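Local coordinates for protein TRAP-type C4-dicarboxylate:H+ symport system substrate-binding component DctP (Shewanella oneidensis, PDB 4MX6) that binds succinate and probably hands this and related C4-dicarboxylates to a TRAP-type proton symporter in the bacterial inner membrane, at residues V37-S42 with Y70-F75; T49-M54 with G152-G157; L56-L61 with E268-S273; Q64-E69 with A260-V265. All blocks are in the same frame, centred on the assembly; numbering follows the deposited sequence.

Contact 1. Residues V37-S42 with Y70-F75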
loop_
_atom_site.group_PDB
_atom_site.type_symbol
_atom_site.label_atom_id
_atom_site.label_comp_id
_atom_site.label_asym_id
_atom_site.label_seq_id
_atom_site.Cartn_x
_atom_site.Cartn_y
_atom_site.Cartn_z
ATOM N N VAL A 37 -1.035 28.099 9.624
ATOM C CA VAL A 37 -1.356 26.835 10.257
ATOM C C VAL A 37 -0.480 25.756 9.622
ATOM O O VAL A 37 -0.433 25.611 8.398
ATOM C CB VAL A 37 -2.855 26.502 10.119
ATOM C CG1 VAL A 37 -3.146 25.099 10.610
ATOM C CG2 VAL A 37 -3.689 27.511 10.899
ATOM N N GLU A 38 0.253 25.028 10.458
ATOM C CA GLU A 38 1.084 23.937 9.963
ATOM C C GLU A 38 0.278 22.659 9.850
ATOM O O GLU A 38 -0.342 22.206 10.817
ATOM C CB GLU A 38 2.294 23.703 10.867
ATOM C CG GLU A 38 3.227 22.593 10.355
ATOM C CD GLU A 38 4.379 22.295 11.293
ATOM O OE1 GLU A 38 4.321 22.725 12.465
ATOM O OE2 GLU A 38 5.356 21.640 10.859
ATOM N N ILE A 39 0.302 22.090 8.654
ATOM C CA ILE A 39 -0.297 20.805 8.359
ATOM C C ILE A 39 0.831 19.789 8.211
ATOM O O ILE A 39 1.714 19.978 7.387
ATOM C CB ILE A 39 -1.075 20.882 7.035
ATOM C CG1 ILE A 39 -2.291 21.802 7.160
ATOM C CG2 ILE A 39 -1.515 19.510 6.605
ATOM C CD1 ILE A 39 -2.965 22.080 5.830
ATOM N N LYS A 40 0.831 18.744 9.036
ATOM C CA LYS A 40 1.861 17.708 8.947
ATOM C C LYS A 40 1.350 16.492 8.181
ATOM O O LYS A 40 0.221 16.048 8.411
ATOM C CB LYS A 40 2.313 17.284 10.341
ATOM C CG LYS A 40 2.926 18.402 11.139
ATOM C CD LYS A 40 3.454 17.926 12.489
ATOM C CE LYS A 40 3.857 19.101 13.363
ATOM N NZ LYS A 40 4.508 18.670 14.613
ATOM N N PHE A 41 2.190 15.980 7.275
ATOM C CA PHE A 41 1.898 14.797 6.463
ATOM C C PHE A 41 3.074 13.855 6.677
ATOM O O PHE A 41 4.201 14.167 6.275
ATOM C CB PHE A 41 1.787 15.202 4.994
ATOM C CG PHE A 41 1.181 14.148 4.082
ATOM C CD1 PHE A 41 1.410 12.790 4.237
ATOM C CD2 PHE A 41 0.378 14.544 3.047
ATOM C CE1 PHE A 41 0.833 11.869 3.377
ATOM C CE2 PHE A 41 -0.201 13.627 2.194
ATOM C CZ PHE A 41 0.048 12.293 2.355
ATOM N N SER A 42 2.850 12.729 7.344
ATOM C CA SER A 42 3.922 11.762 7.538
ATOM C C SER A 42 3.667 10.508 6.729
ATOM O O SER A 42 2.524 10.143 6.476
ATOM C CB SER A 42 4.110 11.421 9.021
ATOM O OG SER A 42 2.982 10.777 9.594
ATOM N N TYR A 70 -1.592 28.492 5.263
ATOM C CA TYR A 70 -1.288 27.108 5.591
ATOM C C TYR A 70 0.064 26.747 5.011
ATOM O O TYR A 70 0.456 27.248 3.958
ATOM C CB TYR A 70 -2.358 26.153 5.028
ATOM C CG TYR A 70 -3.704 26.350 5.670
ATOM C CD1 TYR A 70 -4.600 27.296 5.182
ATOM C CD2 TYR A 70 -4.063 25.625 6.793
ATOM C CE1 TYR A 70 -5.821 27.506 5.786
ATOM C CE2 TYR A 70 -5.273 25.823 7.403
ATOM C CZ TYR A 70 -6.154 26.763 6.898
ATOM O OH TYR A 70 -7.373 26.973 7.502
ATOM N N THR A 71 0.776 25.870 5.707
ATOM C CA THR A 71 2.000 25.285 5.185
ATOM C C THR A 71 1.936 23.794 5.453
ATOM O O THR A 71 1.332 23.381 6.436
ATOM C CB THR A 71 3.251 25.887 5.852
ATOM O OG1 THR A 71 4.423 25.391 5.202
ATOM C CG2 THR A 71 3.298 25.548 7.333
ATOM N N VAL A 72 2.541 22.992 4.578
ATOM C CA VAL A 72 2.550 21.545 4.747
ATOM C C VAL A 72 3.976 21.076 5.019
ATOM O O VAL A 72 4.866 21.345 4.221
ATOM C CB VAL A 72 2.021 20.819 3.492
ATOM C CG1 VAL A 72 1.997 19.310 3.722
ATOM C CG2 VAL A 72 0.640 21.307 3.123
ATOM N N SER A 73 4.186 20.406 6.151
ATOM C CA SER A 73 5.459 19.775 6.464
ATOM C C SER A 73 5.354 18.290 6.161
ATOM O O SER A 73 4.452 17.619 6.658
ATOM C CB SER A 73 5.828 19.991 7.931
ATOM O OG SER A 73 5.991 21.369 8.199
ATOM N N VAL A 74 6.279 17.792 5.350
ATOM C CA VAL A 74 6.263 16.400 4.926
ATOM C C VAL A 74 7.409 15.646 5.592
ATOM O O VAL A 74 8.555 16.088 5.570
ATOM C CB VAL A 74 6.383 16.293 3.387
ATOM C CG1 VAL A 74 6.460 14.843 2.940
ATOM C CG2 VAL A 74 5.207 16.991 2.705
ATOM N N PHE A 75 7.089 14.474 6.151
ATOM C CA PHE A 75 8.040 13.670 6.909
ATOM C C PHE A 75 8.086 12.269 6.317
ATOM O O PHE A 75 7.261 11.420 6.666
ATOM C CB PHE A 75 7.621 13.603 8.384
ATOM C CG PHE A 75 7.475 14.950 9.031
ATOM C CD1 PHE A 75 6.266 15.632 8.981
ATOM C CD2 PHE A 75 8.535 15.539 9.697
ATOM C CE1 PHE A 75 6.126 16.873 9.569
ATOM C CE2 PHE A 75 8.392 16.793 10.288
ATOM C CZ PHE A 75 7.187 17.446 10.217
#
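With CG opposite its backbone N (chi1 -178°) and the chain extended beyond, Glu38 reaches diagonally across to Ser73, whose hydroxyl is turned beside its own backbone N (chi1 -62°). Ser73 OG donates to Glu38 OE2 at 2.7 Å, meeting it on the anti side and 17° out of the carboxylate plane. The two strands it ties together belong to a beta-alpha-beta unit: parallel strands 37-42 and 70-75 connected through helix 50-65. In parallel fashion, Ile39 bonds to two residues of the other strand, its N donating to Thr71 O at 2.8 Å and its O accepting from Ser73 N at 2.8 Å; Phe41 does the same with Ser73 O and Phe75 N, and Thr71 N closes the set on Val37 O. With an alanine at Ser73, Glu38 would probably lose this cross-strand donor, leaving its carboxylate to swing more freely at the surface. The face with Val37, Ile39, Phe41, Tyr70, Val72 and Val74 meets helices 50-65 and 260-295, Tyr70 touching Val62 and Ile39 touching Ile266. Here Val37 runs beside the Tyr70 side chain, Val37 CB 3.6 Å from Tyr70 CD2, and Ile39 CD1 is 3.8 Å from the same ring atom. On the other face, Lys40 CG lies 3.9 Å from Phe75 CE1; the backbone oxygen Phe41 O approaches the edge of that ring near its plane, 3.7 Å from Phe75 CD1.

Contact 2. Residues T49-M54 with G152-G157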
loop_
_atom_site.group_PDB
_atom_site.type_symbol
_atom_site.label_atom_id
_atom_site.label_comp_id
_atom_site.label_asym_id
_atom_site.label_seq_id
_atom_site.Cartn_x
_atom_site.Cartn_y
_atom_site.Cartn_z
ATOM N N THR A 49 9.171 8.335 -4.906
ATOM C CA THR A 49 8.183 7.258 -5.011
ATOM C C THR A 49 6.819 7.899 -5.274
ATOM O O THR A 49 6.675 9.108 -5.096
ATOM C CB THR A 49 8.061 6.494 -3.686
ATOM O OG1 THR A 49 7.617 7.391 -2.655
ATOM C CG2 THR A 49 9.377 5.830 -3.278
ATOM N N PRO A 50 5.801 7.111 -5.656
ATOM C CA PRO A 50 4.487 7.745 -5.862
ATOM C C PRO A 50 3.952 8.469 -4.616
ATOM O O PRO A 50 3.476 9.607 -4.743
ATOM C CB PRO A 50 3.580 6.588 -6.302
ATOM C CG PRO A 50 4.355 5.324 -5.992
ATOM C CD PRO A 50 5.799 5.712 -6.106
ATOM N N LYS A 51 4.012 7.853 -3.432
ATOM C CA LYS A 51 3.493 8.528 -2.244
ATOM C C LYS A 51 4.389 9.692 -1.834
ATOM O O LYS A 51 3.886 10.742 -1.421
ATOM C CB LYS A 51 3.310 7.535 -1.095
ATOM C CG LYS A 51 2.871 8.172 0.209
ATOM C CD LYS A 51 2.217 7.183 1.169
ATOM C CE LYS A 51 3.080 5.958 1.410
ATOM N NZ LYS A 51 2.425 5.022 2.363
ATOM N N GLY A 52 5.707 9.523 -1.938
ATOM C CA GLY A 52 6.608 10.618 -1.617
ATOM C C GLY A 52 6.339 11.852 -2.467
ATOM O O GLY A 52 6.369 13.002 -1.983
ATOM N N GLN A 53 6.114 11.627 -3.752
ATOM C CA GLN A 53 5.847 12.707 -4.688
ATOM C C GLN A 53 4.447 13.287 -4.511
ATOM O O GLN A 53 4.263 14.501 -4.641
ATOM C CB GLN A 53 6.065 12.238 -6.125
ATOM C CG GLN A 53 7.521 11.901 -6.439
ATOM C CD GLN A 53 8.430 13.084 -6.247
ATOM O OE1 GLN A 53 8.394 14.031 -7.031
ATOM N NE2 GLN A 53 9.254 13.032 -5.210
ATOM N N MET A 54 3.451 12.445 -4.229
ATOM C CA MET A 54 2.105 12.940 -3.920
ATOM C C MET A 54 2.163 13.908 -2.741
ATOM O O MET A 54 1.565 14.986 -2.778
ATOM C CB MET A 54 1.158 11.773 -3.637
ATOM C CG MET A 54 -0.218 12.185 -3.146
ATOM S SD MET A 54 -0.288 12.263 -1.356
ATOM C CE MET A 54 -1.878 13.045 -1.124
ATOM N N GLY A 152 -9.272 9.766 -0.390
ATOM C CA GLY A 152 -9.033 9.255 -1.722
ATOM C C GLY A 152 -8.149 8.022 -1.671
ATOM O O GLY A 152 -7.595 7.684 -0.627
ATOM N N TYR A 153 -8.046 7.356 -2.812
ATOM C CA TYR A 153 -7.149 6.228 -3.015
ATOM C C TYR A 153 -5.925 6.717 -3.785
ATOM O O TYR A 153 -6.045 7.483 -4.746
ATOM C CB TYR A 153 -7.828 5.132 -3.824
ATOM C CG TYR A 153 -8.935 4.402 -3.096
ATOM C CD1 TYR A 153 -8.639 3.463 -2.120
ATOM C CD2 TYR A 153 -10.271 4.620 -3.411
ATOM C CE1 TYR A 153 -9.638 2.759 -1.480
ATOM C CE2 TYR A 153 -11.282 3.929 -2.756
ATOM C CZ TYR A 153 -10.957 3.004 -1.791
ATOM O OH TYR A 153 -11.923 2.275 -1.131
ATOM N N LEU A 154 -4.751 6.228 -3.403
ATOM C CA LEU A 154 -3.509 6.525 -4.102
ATOM C C LEU A 154 -2.857 5.191 -4.461
ATOM O O LEU A 154 -2.710 4.321 -3.605
ATOM C CB LEU A 154 -2.590 7.369 -3.214
ATOM C CG LEU A 154 -1.183 7.609 -3.741
ATOM C CD1 LEU A 154 -1.186 8.446 -5.011
ATOM C CD2 LEU A 154 -0.333 8.286 -2.670
ATOM N N HIS A 155 -2.470 5.046 -5.717
ATOM C CA HIS A 155 -1.852 3.801 -6.160
ATOM C C HIS A 155 -0.384 3.665 -5.797
ATOM O O HIS A 155 0.360 4.650 -5.746
ATOM C CB HIS A 155 -1.965 3.671 -7.680
ATOM C CG HIS A 155 -3.378 3.616 -8.154
ATOM N ND1 HIS A 155 -3.862 4.241 -9.280
ATOM C CD2 HIS A 155 -4.428 2.970 -7.606
ATOM C CE1 HIS A 155 -5.158 3.979 -9.393
ATOM N NE2 HIS A 155 -5.520 3.215 -8.380
ATOM N N ASN A 156 0.043 2.413 -5.618
ATOM C CA ASN A 156 1.453 2.070 -5.736
ATOM C C ASN A 156 1.615 1.073 -6.885
ATOM O O ASN A 156 2.070 1.455 -7.965
ATOM C CB ASN A 156 2.063 1.598 -4.423
ATOM C CG ASN A 156 3.571 1.495 -4.514
ATOM O OD1 ASN A 156 4.114 1.080 -5.551
ATOM N ND2 ASN A 156 4.263 1.902 -3.465
ATOM N N GLY A 157 1.188 -0.173 -6.694
ATOM C CA GLY A 157 1.325 -1.155 -7.749
ATOM C C GLY A 157 0.983 -2.548 -7.287
ATOM O O GLY A 157 0.600 -2.752 -6.149
#
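The carbonyl oxygen of His155 is buried against Pro50 and has no hydrogen-bonding partner anywhere in the model: what comes up to it from the helix is carbon, Pro50 CB at 3.8 Å from His155 O. Next along strand 148-158, Asn156 and Gly157 together face Leu244 in a classic beta bulge. Pro50 CG lies 4.2 Å from Asn156 CG, while the amide ends of Asn156 are held by Tyr246 OH and Thr220 OG1. Two residues before Asn156, Leu154 provides most of the strand's share of the packing. Its CG stands opposite the backbone N (chi1 172°), which carries the CD2 methyl to the helix surface, 3.9 Å from Lys51 CA and 3.9 Å from Met54 CB. The methyl thus rests against two residues three apart on one helical face, and Met54 CG lies against it as well. Helix 50-65 starts at this spot, capped by Thr49: Thr49 OG1 at the N-cap accepts from Gly52 N at 3.0 Å. In this first turn, Lys51 sends NZ away from the strand to Ala99 O and to the bound succinate, with a cation-pi contact to Tyr246. The start of the helix is therefore set against one of two antiparallel strands, 148-158 and 243-251, consistent with the long strands that pass between the two lobes of TRAP solute-binding proteins, beside the ligand cleft.

Contact 3. Residues L56-L61 with E268-S273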
loop_
_atom_site.group_PDB
_atom_site.type_symbol
_atom_site.label_atom_id
_atom_site.label_comp_id
_atom_site.label_asym_id
_atom_site.label_seq_id
_atom_site.Cartn_x
_atom_site.Cartn_y
_atom_site.Cartn_z
ATOM N N LEU A 56 4.699 15.699 -1.552
ATOM C CA LEU A 56 5.381 16.950 -1.913
ATOM C C LEU A 56 4.545 17.798 -2.866
ATOM O O LEU A 56 4.548 19.020 -2.763
ATOM C CB LEU A 56 6.747 16.650 -2.522
ATOM C CG LEU A 56 7.820 16.191 -1.528
ATOM C CD1 LEU A 56 9.103 15.866 -2.268
ATOM C CD2 LEU A 56 8.077 17.219 -0.435
ATOM N N LYS A 57 3.813 17.177 -3.783
ATOM C CA LYS A 57 2.940 17.947 -4.663
ATOM C C LYS A 57 1.849 18.644 -3.853
ATOM O O LYS A 57 1.518 19.809 -4.100
ATOM C CB LYS A 57 2.331 17.042 -5.737
ATOM C CG LYS A 57 1.433 17.759 -6.739
ATOM C CD LYS A 57 2.188 18.807 -7.553
ATOM C CE LYS A 57 1.350 19.352 -8.691
ATOM N NZ LYS A 57 2.107 20.307 -9.526
ATOM N N PHE A 58 1.298 17.943 -2.869
ATOM C CA PHE A 58 0.283 18.523 -1.989
ATOM C C PHE A 58 0.855 19.743 -1.262
ATOM O O PHE A 58 0.223 20.808 -1.220
ATOM C CB PHE A 58 -0.224 17.445 -1.033
ATOM C CG PHE A 58 -1.207 17.931 0.006
ATOM C CD1 PHE A 58 -2.416 18.508 -0.347
ATOM C CD2 PHE A 58 -0.934 17.739 1.342
ATOM C CE1 PHE A 58 -3.300 18.916 0.617
ATOM C CE2 PHE A 58 -1.832 18.141 2.307
ATOM C CZ PHE A 58 -3.011 18.728 1.941
ATOM N N LYS A 59 2.064 19.614 -0.720
ATOM C CA LYS A 59 2.759 20.744 -0.111
ATOM C C LYS A 59 2.880 21.913 -1.080
ATOM O O LYS A 59 2.586 23.053 -0.723
ATOM C CB LYS A 59 4.147 20.296 0.345
ATOM C CG LYS A 59 5.060 21.418 0.813
ATOM C CD LYS A 59 6.433 20.885 1.180
ATOM C CE LYS A 59 7.392 21.977 1.632
ATOM N NZ LYS A 59 6.912 22.655 2.856
ATOM N N GLU A 60 3.331 21.640 -2.299
ATOM C CA GLU A 60 3.548 22.686 -3.285
ATOM C C GLU A 60 2.250 23.411 -3.610
ATOM O O GLU A 60 2.203 24.642 -3.635
ATOM C CB GLU A 60 4.168 22.088 -4.553
ATOM C CG GLU A 60 5.605 21.647 -4.350
ATOM C CD GLU A 60 6.154 20.773 -5.457
ATOM O OE1 GLU A 60 5.546 20.768 -6.538
ATOM O OE2 GLU A 60 7.204 20.115 -5.233
ATOM N N LEU A 61 1.180 22.650 -3.821
ATOM C CA LEU A 61 -0.092 23.249 -4.208
ATOM C C LEU A 61 -0.700 24.052 -3.069
ATOM O O LEU A 61 -1.254 25.132 -3.297
ATOM C CB LEU A 61 -1.077 22.195 -4.714
ATOM C CG LEU A 61 -0.674 21.511 -6.016
ATOM C CD1 LEU A 61 -1.797 20.585 -6.412
ATOM C CD2 LEU A 61 -0.394 22.513 -7.112
ATOM N N GLU A 268 -9.126 20.132 -2.948
ATOM C CA GLU A 268 -8.837 20.150 -4.375
ATOM C C GLU A 268 -7.341 19.937 -4.624
ATOM O O GLU A 268 -6.958 19.234 -5.562
ATOM C CB GLU A 268 -9.311 21.456 -5.013
ATOM C CG GLU A 268 -8.871 21.648 -6.457
ATOM C CD GLU A 268 -9.407 20.589 -7.406
ATOM O OE1 GLU A 268 -10.472 20.000 -7.117
ATOM O OE2 GLU A 268 -8.764 20.356 -8.457
ATOM N N ALA A 269 -6.499 20.515 -3.771
ATOM C CA ALA A 269 -5.056 20.325 -3.880
ATOM C C ALA A 269 -4.716 18.854 -3.644
ATOM O O ALA A 269 -3.872 18.277 -4.340
ATOM C CB ALA A 269 -4.317 21.215 -2.881
ATOM N N LEU A 270 -5.370 18.246 -2.660
ATOM C CA LEU A 270 -5.159 16.833 -2.394
ATOM C C LEU A 270 -5.552 15.974 -3.598
ATOM O O LEU A 270 -4.824 15.080 -3.995
ATOM C CB LEU A 270 -5.949 16.423 -1.159
ATOM C CG LEU A 270 -5.505 15.115 -0.544
ATOM C CD1 LEU A 270 -4.251 15.350 0.285
ATOM C CD2 LEU A 270 -6.603 14.601 0.315
ATOM N N ASP A 271 -6.723 16.243 -4.171
ATOM C CA ASP A 271 -7.183 15.486 -5.327
ATOM C C ASP A 271 -6.161 15.559 -6.464
ATOM O O ASP A 271 -5.850 14.558 -7.108
ATOM C CB ASP A 271 -8.511 16.040 -5.845
ATOM C CG ASP A 271 -9.675 15.814 -4.906
ATOM O OD1 ASP A 271 -9.545 15.042 -3.933
ATOM O OD2 ASP A 271 -10.739 16.427 -5.157
ATOM N N GLU A 272 -5.649 16.756 -6.732
ATOM C CA GLU A 272 -4.689 16.928 -7.815
ATOM C C GLU A 272 -3.367 16.210 -7.514
ATOM O O GLU A 272 -2.733 15.641 -8.402
ATOM C CB GLU A 272 -4.461 18.414 -8.076
ATOM C CG GLU A 272 -5.647 19.078 -8.701
ATOM C CD GLU A 272 -5.448 20.570 -8.852
ATOM O OE1 GLU A 272 -4.320 20.983 -9.227
ATOM O OE2 GLU A 272 -6.415 21.337 -8.593
ATOM N N SER A 273 -2.967 16.230 -6.255
ATOM C CA SER A 273 -1.744 15.557 -5.841
ATOM C C SER A 273 -1.870 14.035 -6.007
ATOM O O SER A 273 -0.919 13.368 -6.403
ATOM C CB SER A 273 -1.440 15.928 -4.393
ATOM O OG SER A 273 -1.246 17.333 -4.261
#
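Ala269 O is gripped by two donors of one residue, Ser273 N at 2.9 Å and Ser273 OG at 2.8 Å, which reach it from opposite faces of its carbonyl plane. Ser273 is modelled in two conformers, and the hydroxyl bond belongs to the one described here. Ala269 and Ser273 are four residues apart, a small-xxx-small pattern on helix 260-295 that lets helix 50-65 pack close against it. The two segments run roughly antiparallel at 143°, their axes 8.5 Å apart. The Phe58 and Ser273 CA atoms come within 5.3 Å. In that conformer the hydroxyl is folded back into its own helix; Ser273 OG stands 3.0 Å from Phe58 N, but at an angle too poor for a hydrogen bond, and it lies near the edge of the Phe58 ring. Phe58 carries the largest share of its helix's surface in the contact. Its CG points opposite the backbone N (chi1 176°), which swings the ring past Ala269 to Leu270. Leu270 CD1 then sits over the centre of one face in a CH-pi contact, 3.7 Å from the Phe58 ring centroid and 13° off the normal, while Phe97 makes an edge-to-face pair with the same ring. One turn further along helix 50-65, Leu61 fills the space beside the alanine, Leu61 CB 3.8 Å from Ala269 CB. The other end of the leucine crosses Glu272 at about a right angle. Glu272 OE1 is salt-bridged to Arg65, and Leu61 CD1 rests 3.8 Å from this same oxygen.

Contact 4. Residues Q64-E69 with A260-V265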
loop_
_atom_site.group_PDB
_atom_site.type_symbol
_atom_site.label_atom_id
_atom_site.label_comp_id
_atom_site.label_asym_id
_atom_site.label_seq_id
_atom_site.Cartn_x
_atom_site.Cartn_y
_atom_site.Cartn_z
ATOM N N GLN A 64 1.279 27.302 -2.694
ATOM C CA GLN A 64 0.982 28.196 -3.808
ATOM C C GLN A 64 -0.368 28.875 -3.689
ATOM O O GLN A 64 -0.493 30.052 -4.006
ATOM C CB GLN A 64 0.970 27.424 -5.115
ATOM C CG GLN A 64 2.336 26.977 -5.562
ATOM C CD GLN A 64 2.258 25.845 -6.558
ATOM O OE1 GLN A 64 1.314 25.759 -7.344
ATOM N NE2 GLN A 64 3.238 24.960 -6.526
ATOM N N ARG A 65 -1.385 28.125 -3.266
ATOM C CA ARG A 65 -2.770 28.586 -3.324
ATOM C C ARG A 65 -3.241 29.262 -2.047
ATOM O O ARG A 65 -4.188 30.052 -2.094
ATOM C CB ARG A 65 -3.694 27.426 -3.703
ATOM C CG ARG A 65 -3.325 26.837 -5.047
ATOM C CD ARG A 65 -4.101 25.579 -5.400
ATOM N NE ARG A 65 -3.639 25.068 -6.685
ATOM C CZ ARG A 65 -4.137 24.010 -7.315
ATOM N NH1 ARG A 65 -5.127 23.303 -6.783
ATOM N NH2 ARG A 65 -3.630 23.655 -8.489
ATOM N N LEU A 66 -2.572 28.975 -0.931
ATOM C CA LEU A 66 -2.917 29.543 0.373
ATOM C C LEU A 66 -1.688 30.129 1.077
ATOM O O LEU A 66 -1.447 29.861 2.254
ATOM C CB LEU A 66 -3.534 28.463 1.260
ATOM C CG LEU A 66 -4.857 27.887 0.737
ATOM C CD1 LEU A 66 -5.206 26.589 1.447
ATOM C CD2 LEU A 66 -5.983 28.895 0.907
ATOM N N PRO A 67 -0.912 30.950 0.362
ATOM C CA PRO A 67 0.338 31.445 0.951
ATOM C C PRO A 67 0.110 32.237 2.226
ATOM O O PRO A 67 -0.747 33.130 2.282
ATOM C CB PRO A 67 0.922 32.336 -0.151
ATOM C CG PRO A 67 -0.233 32.705 -1.009
ATOM C CD PRO A 67 -1.158 31.520 -0.970
ATOM N N GLY A 68 0.884 31.900 3.252
ATOM C CA GLY A 68 0.790 32.568 4.530
ATOM C C GLY A 68 -0.348 32.090 5.411
ATOM O O GLY A 68 -0.427 32.479 6.576
ATOM N N GLU A 69 -1.222 31.243 4.865
ATOM C CA GLU A 69 -2.374 30.762 5.616
ATOM C C GLU A 69 -2.155 29.339 6.125
ATOM O O GLU A 69 -2.506 29.020 7.261
ATOM C CB GLU A 69 -3.629 30.802 4.749
ATOM C CG GLU A 69 -4.015 32.188 4.254
ATOM C CD GLU A 69 -5.173 32.141 3.267
ATOM O OE1 GLU A 69 -6.224 31.605 3.633
ATOM O OE2 GLU A 69 -5.027 32.613 2.122
ATOM N N ALA A 260 -14.796 26.193 5.926
ATOM C CA ALA A 260 -15.251 25.429 4.768
ATOM C C ALA A 260 -14.575 25.831 3.457
ATOM O O ALA A 260 -14.294 24.974 2.603
ATOM C CB ALA A 260 -16.760 25.537 4.639
ATOM N N ASP A 261 -14.299 27.123 3.292
ATOM C CA ASP A 261 -13.680 27.583 2.057
ATOM C C ASP A 261 -12.227 27.113 1.944
ATOM O O ASP A 261 -11.802 26.640 0.884
ATOM C CB ASP A 261 -13.841 29.108 1.831
ATOM C CG ASP A 261 -13.663 29.957 3.098
ATOM O OD1 ASP A 261 -12.966 29.549 4.052
ATOM O OD2 ASP A 261 -14.255 31.071 3.119
ATOM N N LYS A 262 -11.492 27.165 3.047
ATOM C CA LYS A 262 -10.116 26.697 3.057
ATOM C C LYS A 262 -10.074 25.180 2.884
ATOM O O LYS A 262 -9.208 24.652 2.179
ATOM C CB LYS A 262 -9.414 27.110 4.357
ATOM C CG LYS A 262 -9.460 28.594 4.657
ATOM C CD LYS A 262 -8.919 29.410 3.524
ATOM C CE LYS A 262 -9.264 30.883 3.701
ATOM N NZ LYS A 262 -8.728 31.707 2.578
ATOM N N ARG A 263 -10.999 24.481 3.535
ATOM C CA ARG A 263 -11.088 23.033 3.397
ATOM C C ARG A 263 -11.255 22.655 1.924
ATOM O O ARG A 263 -10.637 21.706 1.448
ATOM C CB ARG A 263 -12.249 22.476 4.224
ATOM C CG ARG A 263 -12.287 20.952 4.214
ATOM C CD ARG A 263 -13.526 20.360 4.872
ATOM N NE ARG A 263 -13.753 20.867 6.225
ATOM C CZ ARG A 263 -14.812 21.560 6.640
ATOM N NH1 ARG A 263 -15.822 21.873 5.834
ATOM N NH2 ARG A 263 -14.853 21.941 7.900
ATOM N N LYS A 264 -12.103 23.385 1.204
ATOM C CA LYS A 264 -12.332 23.089 -0.203
ATOM C C LYS A 264 -11.065 23.251 -1.043
ATOM O O LYS A 264 -10.773 22.420 -1.896
ATOM C CB LYS A 264 -13.447 23.981 -0.738
ATOM C CG LYS A 264 -13.789 23.723 -2.180
ATOM C CD LYS A 264 -14.991 24.530 -2.613
ATOM C CE LYS A 264 -15.381 24.193 -4.033
ATOM N NZ LYS A 264 -16.592 24.917 -4.425
ATOM N N VAL A 265 -10.295 24.299 -0.791
ATOM C CA VAL A 265 -9.032 24.501 -1.495
ATOM C C VAL A 265 -8.041 23.367 -1.176
ATOM O O VAL A 265 -7.378 22.820 -2.076
ATOM C CB VAL A 265 -8.414 25.870 -1.133
ATOM C CG1 VAL A 265 -7.058 26.045 -1.792
ATOM C CG2 VAL A 265 -9.340 27.003 -1.555
HETATM O O HOH W 1 -6.832 23.928 -4.626
#
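At the connection from helix 50-65 to strand 70-75, Leu66 and Glu69 meet the first turns of helix 260-295. Leu66 reaches toward Val265 tip to tip, Leu66 CD1 standing 3.8 Å from Val265 CG1. Its second methyl turns to the aliphatic part of Lys262, Leu66 CD2 being 4.0 Å from Lys262 CD. The connection itself is a type II turn closed by Glu69 N donating to Leu66 O at 3.0 Å, with Pro67 and Gly68 at its corners, and it completes the crossover of the beta-alpha-beta unit. Leaving the turn, Glu69 crosses the lysine chain at about a right angle. The Lys262 chain is bent at chi2 (-55°), which brings its ammonium round to the carboxylate; Lys262 NZ forms a salt bridge with Glu69 OE1 at 2.7 Å, on the syn lone pair. With an alanine in place of Lys262, the Glu69 carboxylate is likely to be left without its charged mate and Leu66 CD2 without part of its aliphatic cover. On the helix side of the turn, Arg65 NH2 is salt-bridged to Glu272, while a water lies at the guanidinium edge, in plane: Arg65 NH1 donates to it at 2.8 Å, and the water donates to Val265 O at 2.8 Å.

Helix 50-65 runs through contacts 2, 3 and 4, and contact 1 pairs the strands before and after it. Contacts 3 and 4 pack it and the turn that follows along helix 260-295, centres 11 Å apart, and are bridged by Arg65 NH2 and Glu272 OE1 at 2.9 Å. Met54 joins the other end: Met54 SD lies 3.7 Å from Phe41 CZ of contact 1, and Met54 CE 3.6 Å from Leu270 CD1 of contact 3. Contact 1 also meets contact 4, where Val37 N lies 2.9 Å from Glu69 O. Contact 2 holds Lys51, the nearest atoms of its side chain about 3 Å from the bound succinate, whereas those of the Phe41 side chain are about 10 Å away; contact 4 lies far from the site.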